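PDB 6I2M: kelch repeat and BTB domain-containing protein A55 from Vaccinia virus WR, which probably serves as a substrate-specific adapter of CUL3-containing E3 ubiquitin ligases, which ubiquitinate host proteins for proteasomal degradation. Local coordinates for residues L151-I154 / N155-N158; F143-I146 / L147-I150; L162-E165 / S166-I170. All blocks are in the same frame, centred on the assembly; numbering follows the deposited sequence.

Contact 1: L151-I154 / N155-N158; sequences LRLI and NDEN
Leu153 and Asp156 meet where the short helix 150-153 gives way to a loop. Asp156 N approaches Leu153 O at 3.2 Å and makes a weak hydrogen bond, bent to 141° at the hydrogen. The side chains of the two residues run side by side. Asp156 CB packs against Leu153 O at 3.3 Å. With CG anti to the backbone N (chi1 -167°), the carboxylate swings over to the leucine, and OD2 rests 3.9 Å from Leu153 CD2. OD2 also accepts a weak, long bond of 3.5 Å from Asn158 ND2.

The buried side is apolar. Leu153 is buried and leans on Cys123 and Ile124 of helix 120-132, and Asp156 also rests on Ile124. Ile154 is buried as well and packs on Ile187 of helix 184-195, so these two consecutive residues serve two different helices.

The solvent side is looser. Asn155 is exposed, but its amide is not idle. ND2 lies alongside Ile154 CG1 at 3.6 Å, and it comes within 3.5 Å of Leu151 O. OD1 accepts a hydrogen bond from Lys190 NZ on helix 184-195, which probably limits rotation of the amide. This exposed amide is thus tied to the same helix as the buried isoleucine.

Ile154 and Asn155 have the backbone angles of the two central residues of a type I beta turn. This turn, closed between Leu153 O and Asp156 N, carries the chain from the short helix into the loop, within the BACK domain that follows the BTB domain.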
# COMPACT_ATOMS: atom_id res chain seq x y z
N LEU A 151 28.83 -23.50 29.94
CA LEU A 151 28.96 -23.69 31.39
C LEU A 151 27.92 -22.91 32.21
O LEU A 151 27.69 -23.25 33.38
CB LEU A 151 30.39 -23.39 31.87
CG LEU A 151 31.50 -24.33 31.36
CD1 LEU A 151 32.87 -23.83 31.78
CD2 LEU A 151 31.30 -25.76 31.84
N ARG A 152 27.28 -21.90 31.61
CA ARG A 152 26.23 -21.11 32.24
C ARG A 152 24.88 -21.81 32.06
O ARG A 152 23.99 -21.66 32.89
CB ARG A 152 26.15 -19.71 31.62
CG ARG A 152 27.26 -18.76 32.05
CD ARG A 152 27.14 -17.45 31.29
NE ARG A 152 28.12 -16.46 31.73
CZ ARG A 152 28.27 -15.26 31.18
NH1 ARG A 152 27.50 -14.89 30.16
NH2 ARG A 152 29.18 -14.42 31.65
N LEU A 153 24.74 -22.56 30.94
CA LEU A 153 23.52 -23.26 30.55
C LEU A 153 23.34 -24.65 31.16
O LEU A 153 22.21 -25.15 31.17
CB LEU A 153 23.41 -23.33 29.01
CG LEU A 153 23.08 -22.01 28.31
CD1 LEU A 153 23.44 -22.08 26.84
CD2 LEU A 153 21.62 -21.64 28.49
N ILE A 154 24.42 -25.28 31.67
CA ILE A 154 24.35 -26.61 32.30
C ILE A 154 23.52 -26.59 33.60
O ILE A 154 22.98 -27.63 34.01
CB ILE A 154 25.73 -27.29 32.50
CG1 ILE A 154 26.69 -26.43 33.36
CG2 ILE A 154 26.36 -27.68 31.15
CD1 ILE A 154 27.75 -27.21 34.14
N ASN A 155 23.40 -25.40 34.23
CA ASN A 155 22.64 -25.17 35.46
C ASN A 155 21.26 -24.54 35.18
O ASN A 155 20.43 -24.47 36.09
CB ASN A 155 23.45 -24.29 36.43
CG ASN A 155 24.81 -24.85 36.76
OD1 ASN A 155 24.95 -25.80 37.55
ND2 ASN A 155 25.85 -24.28 36.18
N ASP A 156 21.02 -24.10 33.93
CA ASP A 156 19.78 -23.47 33.46
C ASP A 156 18.60 -24.46 33.48
O ASP A 156 18.81 -25.67 33.37
CB ASP A 156 19.98 -22.86 32.06
CG ASP A 156 18.88 -21.93 31.59
OD1 ASP A 156 18.63 -20.91 32.27
OD2 ASP A 156 18.28 -22.20 30.52
N GLU A 157 17.37 -23.93 33.63
CA GLU A 157 16.11 -24.68 33.68
C GLU A 157 15.80 -25.46 32.39
O GLU A 157 15.35 -26.60 32.46
CB GLU A 157 14.93 -23.75 34.02
CG GLU A 157 14.95 -23.19 35.43
CD GLU A 157 13.86 -22.18 35.72
OE1 GLU A 157 12.68 -22.59 35.84
OE2 GLU A 157 14.17 -20.98 35.82
N ASN A 158 16.03 -24.82 31.22
CA ASN A 158 15.75 -25.38 29.89
C ASN A 158 16.75 -26.45 29.40
O ASN A 158 16.55 -27.02 28.33
CB ASN A 158 15.61 -24.25 28.86
CG ASN A 158 14.57 -23.21 29.19
OD1 ASN A 158 13.36 -23.48 29.20
ND2 ASN A 158 15.01 -21.99 29.44

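Contact 2: F143-I146 / L147-I150; sequences FNTI and LQNI
This contact is the last turn of helix 136-147 in the BACK domain, where Phe143 and Leu147 pack against each other one helical turn apart and Asn149 closes the end. Leu147 CD1 sits over one face of the Phe143 ring. It lies 3.9 Å from the ring centroid and 15° off the normal, a CH-pi contact. The phenyl ring reaches this place because its CG is anti to the backbone N (chi1 -175°), which turns it along the helix toward Leu147. CD2 of the leucine meets the ring as well, at CE2. Leu147 N bonds to Phe143 O at 3.0 Å, so the same pair is joined through backbone and side chains.

The next helical bond, from Gln148 N to Asn144 O, is 3.1 Å long and more bent. After it the pattern changes. Asn149 N turns to Ile146 O instead, at 3.2 Å, from well above the carbonyl plane. The carbonyl of Thr145 is taken up by a side chain: Asn149 ND2 bonds to Thr145 O at 2.9 Å, in the carbonyl plane. This amide runs alongside the threonine, with ND2 3.9 Å from Thr145 CG2. Thr145 OG1 looks back into the helix and bonds to Ala141 O.

Beyond the two segments, Ile146 touches Cys123 and Tyr127 of helix 120-132. Lys169 makes a cation-pi contact with the Phe143 ring.

Asn149 stands at the N-cap position of helix 150-153, yet its amide serves the turn behind it. A side-chain donor thus stands in for a backbone one where the helix ends, and Thr145 O keeps a partner there.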
# COMPACT_ATOMS: atom_id res chain seq x y z
N PHE A 143 23.01 -22.68 18.11
CA PHE A 143 24.03 -23.67 18.43
C PHE A 143 25.32 -22.96 18.85
O PHE A 143 25.93 -23.36 19.85
CB PHE A 143 24.28 -24.59 17.22
CG PHE A 143 25.24 -25.74 17.44
CD1 PHE A 143 24.80 -26.93 18.00
CD2 PHE A 143 26.56 -25.65 17.04
CE1 PHE A 143 25.68 -28.01 18.18
CE2 PHE A 143 27.44 -26.72 17.23
CZ PHE A 143 26.99 -27.89 17.80
N ASN A 144 25.71 -21.90 18.11
CA ASN A 144 26.90 -21.09 18.39
C ASN A 144 26.76 -20.32 19.71
O ASN A 144 27.73 -20.21 20.46
CB ASN A 144 27.20 -20.13 17.24
CG ASN A 144 27.60 -20.79 15.94
OD1 ASN A 144 28.34 -21.78 15.90
ND2 ASN A 144 27.11 -20.24 14.83
N THR A 145 25.54 -19.81 20.00
CA THR A 145 25.23 -19.06 21.22
C THR A 145 25.15 -20.01 22.44
O THR A 145 25.43 -19.58 23.56
CB THR A 145 23.99 -18.17 21.01
OG1 THR A 145 24.08 -17.54 19.74
CG2 THR A 145 23.84 -17.10 22.09
N ILE A 146 24.82 -21.30 22.21
CA ILE A 146 24.78 -22.33 23.27
C ILE A 146 26.23 -22.69 23.64
O ILE A 146 26.56 -22.73 24.83
CB ILE A 146 23.92 -23.57 22.87
CG1 ILE A 146 22.43 -23.30 23.16
CG2 ILE A 146 24.38 -24.87 23.56
CD1 ILE A 146 21.47 -24.15 22.37
N LEU A 147 27.08 -22.91 22.62
CA LEU A 147 28.50 -23.26 22.75
C LEU A 147 29.34 -22.18 23.44
O LEU A 147 30.29 -22.52 24.15
CB LEU A 147 29.08 -23.62 21.37
CG LEU A 147 29.25 -25.12 21.06
CD1 LEU A 147 27.92 -25.84 20.91
CD2 LEU A 147 30.06 -25.32 19.80
N GLN A 148 28.98 -20.88 23.27
CA GLN A 148 29.69 -19.76 23.90
C GLN A 148 29.21 -19.48 25.34
O GLN A 148 29.84 -18.70 26.06
CB GLN A 148 29.68 -18.50 23.02
CG GLN A 148 28.31 -17.82 22.85
CD GLN A 148 28.33 -16.71 21.82
OE1 GLN A 148 28.72 -16.90 20.66
NE2 GLN A 148 27.89 -15.53 22.22
N ASN A 149 28.10 -20.12 25.76
CA ASN A 149 27.50 -19.98 27.10
C ASN A 149 27.20 -21.37 27.73
O ASN A 149 26.36 -21.47 28.62
CB ASN A 149 26.23 -19.12 27.03
CG ASN A 149 26.45 -17.70 26.58
OD1 ASN A 149 27.08 -16.89 27.27
ND2 ASN A 149 25.93 -17.36 25.42
N ILE A 150 27.93 -22.41 27.29
CA ILE A 150 27.81 -23.82 27.68
C ILE A 150 27.82 -24.04 29.22
O ILE A 150 26.91 -24.69 29.73
CB ILE A 150 28.87 -24.71 26.94
CG1 ILE A 150 28.72 -26.21 27.31
CG2 ILE A 150 30.32 -24.21 27.13
CD1 ILE A 150 29.28 -27.20 26.28

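Contact 3: L162-E165 / S166-I170; sequences LTEE and SMIKI
Thr163 and Ser166 touch through their hydroxyls at the start of helix 164-171. Ser166 OG donates to Thr163 OG1 at 2.7 Å. Thr163 is the N-cap residue, and its OG1 lies between the backbone N and the carbonyl carbon (chi1 57°), which turns it toward the serine in the first turn.

A hydrophobic staple brackets this polar pair. Leu162, just before the N-cap, meets Met167 in the helix, and their side chains cross at about a right angle. Met167 bends at chi2 and chi3, which brings its methyl CE back to Leu162 CD1 at 3.8 Å. The leucine CB is next, 4.0 Å from the same methyl. The backbone joins the same turn, with Met167 N bonded to Thr163 O at 3.2 Å.

On the exposed side, Ile168 lies alongside Glu164. Its N bonds to Glu164 O at 3.2 Å. Lys169 N repeats the helical pattern with Glu165 O.

Further out, other helices hold the pieces in place. Trp191 of helix 184-195 touches Met167 and Glu164, and its indole NE1 donates to Leu162 O. Leu162 and Ser166 pack on Tyr127 of helix 120-132, so the staple and the hydroxyl pair are both backed by neighbouring helices. Lys169 extends away from the turn to a salt bridge with Glu139, which joins the helix to 136-147.

On the outer face the side chain of Ile168 folds back over the first turn. Its CD1 rests 3.4 Å from Glu164 O, the carbonyl that its own N-H engages.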
# COMPACT_ATOMS: atom_id res chain seq x y z
N LEU A 162 17.00 -30.54 26.13
CA LEU A 162 17.97 -30.86 25.07
C LEU A 162 18.12 -32.38 24.92
O LEU A 162 18.39 -33.08 25.90
CB LEU A 162 19.34 -30.19 25.32
CG LEU A 162 19.40 -28.67 25.12
CD1 LEU A 162 20.54 -28.08 25.92
CD2 LEU A 162 19.55 -28.30 23.65
N THR A 163 17.91 -32.87 23.69
CA THR A 163 17.96 -34.30 23.33
C THR A 163 19.38 -34.89 23.40
O THR A 163 20.36 -34.15 23.45
CB THR A 163 17.31 -34.54 21.95
OG1 THR A 163 17.96 -33.74 20.96
CG2 THR A 163 15.80 -34.26 21.95
N GLU A 164 19.46 -36.24 23.41
CA GLU A 164 20.70 -37.02 23.46
C GLU A 164 21.58 -36.74 22.23
O GLU A 164 22.79 -36.59 22.37
CB GLU A 164 20.37 -38.52 23.56
CG GLU A 164 21.56 -39.41 23.89
CD GLU A 164 21.33 -40.88 23.60
OE1 GLU A 164 21.87 -41.38 22.59
OE2 GLU A 164 20.61 -41.54 24.39
N GLU A 165 20.95 -36.67 21.03
CA GLU A 165 21.60 -36.39 19.74
C GLU A 165 22.20 -34.98 19.72
O GLU A 165 23.27 -34.78 19.14
CB GLU A 165 20.61 -36.57 18.57
CG GLU A 165 20.11 -37.99 18.37
CD GLU A 165 18.96 -38.45 19.25
OE1 GLU A 165 18.88 -39.67 19.52
OE2 GLU A 165 18.14 -37.60 19.67
N SER A 166 21.50 -34.02 20.35
CA SER A 166 21.91 -32.61 20.46
C SER A 166 23.14 -32.47 21.35
O SER A 166 24.02 -31.65 21.05
CB SER A 166 20.76 -31.77 21.01
OG SER A 166 19.66 -31.77 20.12
N MET A 167 23.22 -33.27 22.44
CA MET A 167 24.34 -33.30 23.39
C MET A 167 25.61 -33.82 22.73
O MET A 167 26.69 -33.30 23.01
CB MET A 167 23.99 -34.13 24.63
CG MET A 167 23.13 -33.39 25.64
SD MET A 167 24.04 -32.12 26.55
CE MET A 167 23.28 -30.66 25.89
N ILE A 168 25.47 -34.84 21.85
CA ILE A 168 26.58 -35.43 21.09
C ILE A 168 27.13 -34.39 20.10
O ILE A 168 28.34 -34.23 20.02
CB ILE A 168 26.14 -36.77 20.40
CG1 ILE A 168 25.78 -37.85 21.45
CG2 ILE A 168 27.23 -37.30 19.43
CD1 ILE A 168 24.81 -38.95 20.97
N LYS A 169 26.23 -33.66 19.41
CA LYS A 169 26.54 -32.60 18.44
C LYS A 169 27.33 -31.44 19.07
O LYS A 169 28.24 -30.91 18.43
CB LYS A 169 25.25 -32.08 17.77
CG LYS A 169 25.47 -31.32 16.47
CD LYS A 169 24.19 -30.68 15.97
CE LYS A 169 24.43 -29.82 14.75
NZ LYS A 169 23.19 -29.15 14.30
N ILE A 170 26.98 -31.06 20.31
CA ILE A 170 27.62 -29.98 21.07
C ILE A 170 29.07 -30.36 21.47
O ILE A 170 29.99 -29.58 21.20
CB ILE A 170 26.73 -29.54 22.28
CG1 ILE A 170 25.51 -28.72 21.79
CG2 ILE A 170 27.52 -28.77 23.34
CD1 ILE A 170 24.28 -28.69 22.74

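How the contacts relate
All three contacts are local turns of the BACK domain, and each is partly buried. Contact 2 buries Ile146, Leu147 and Ile150, and contact 1 buries Leu153 and Ile154. Contact 3 has five exposed residues. Contacts 2 and 3 share a core: Ile170 of contact 3 meets Phe143, Ile146, Leu147 and Ile150, with Leu147 CD1 3.8 Å from Ile170 CG2. Contact 1 joins contact 2 more lightly, through Leu153 CD1 and Ile146 O at 3.8 Å. Contacts 1 and 3 merely adjoin in sequence. The chemistry differs with place: a weak turn bond in contact 1, a side-chain amide at the helix end in contact 2 and a hydroxyl pair at the helix start in contact 3.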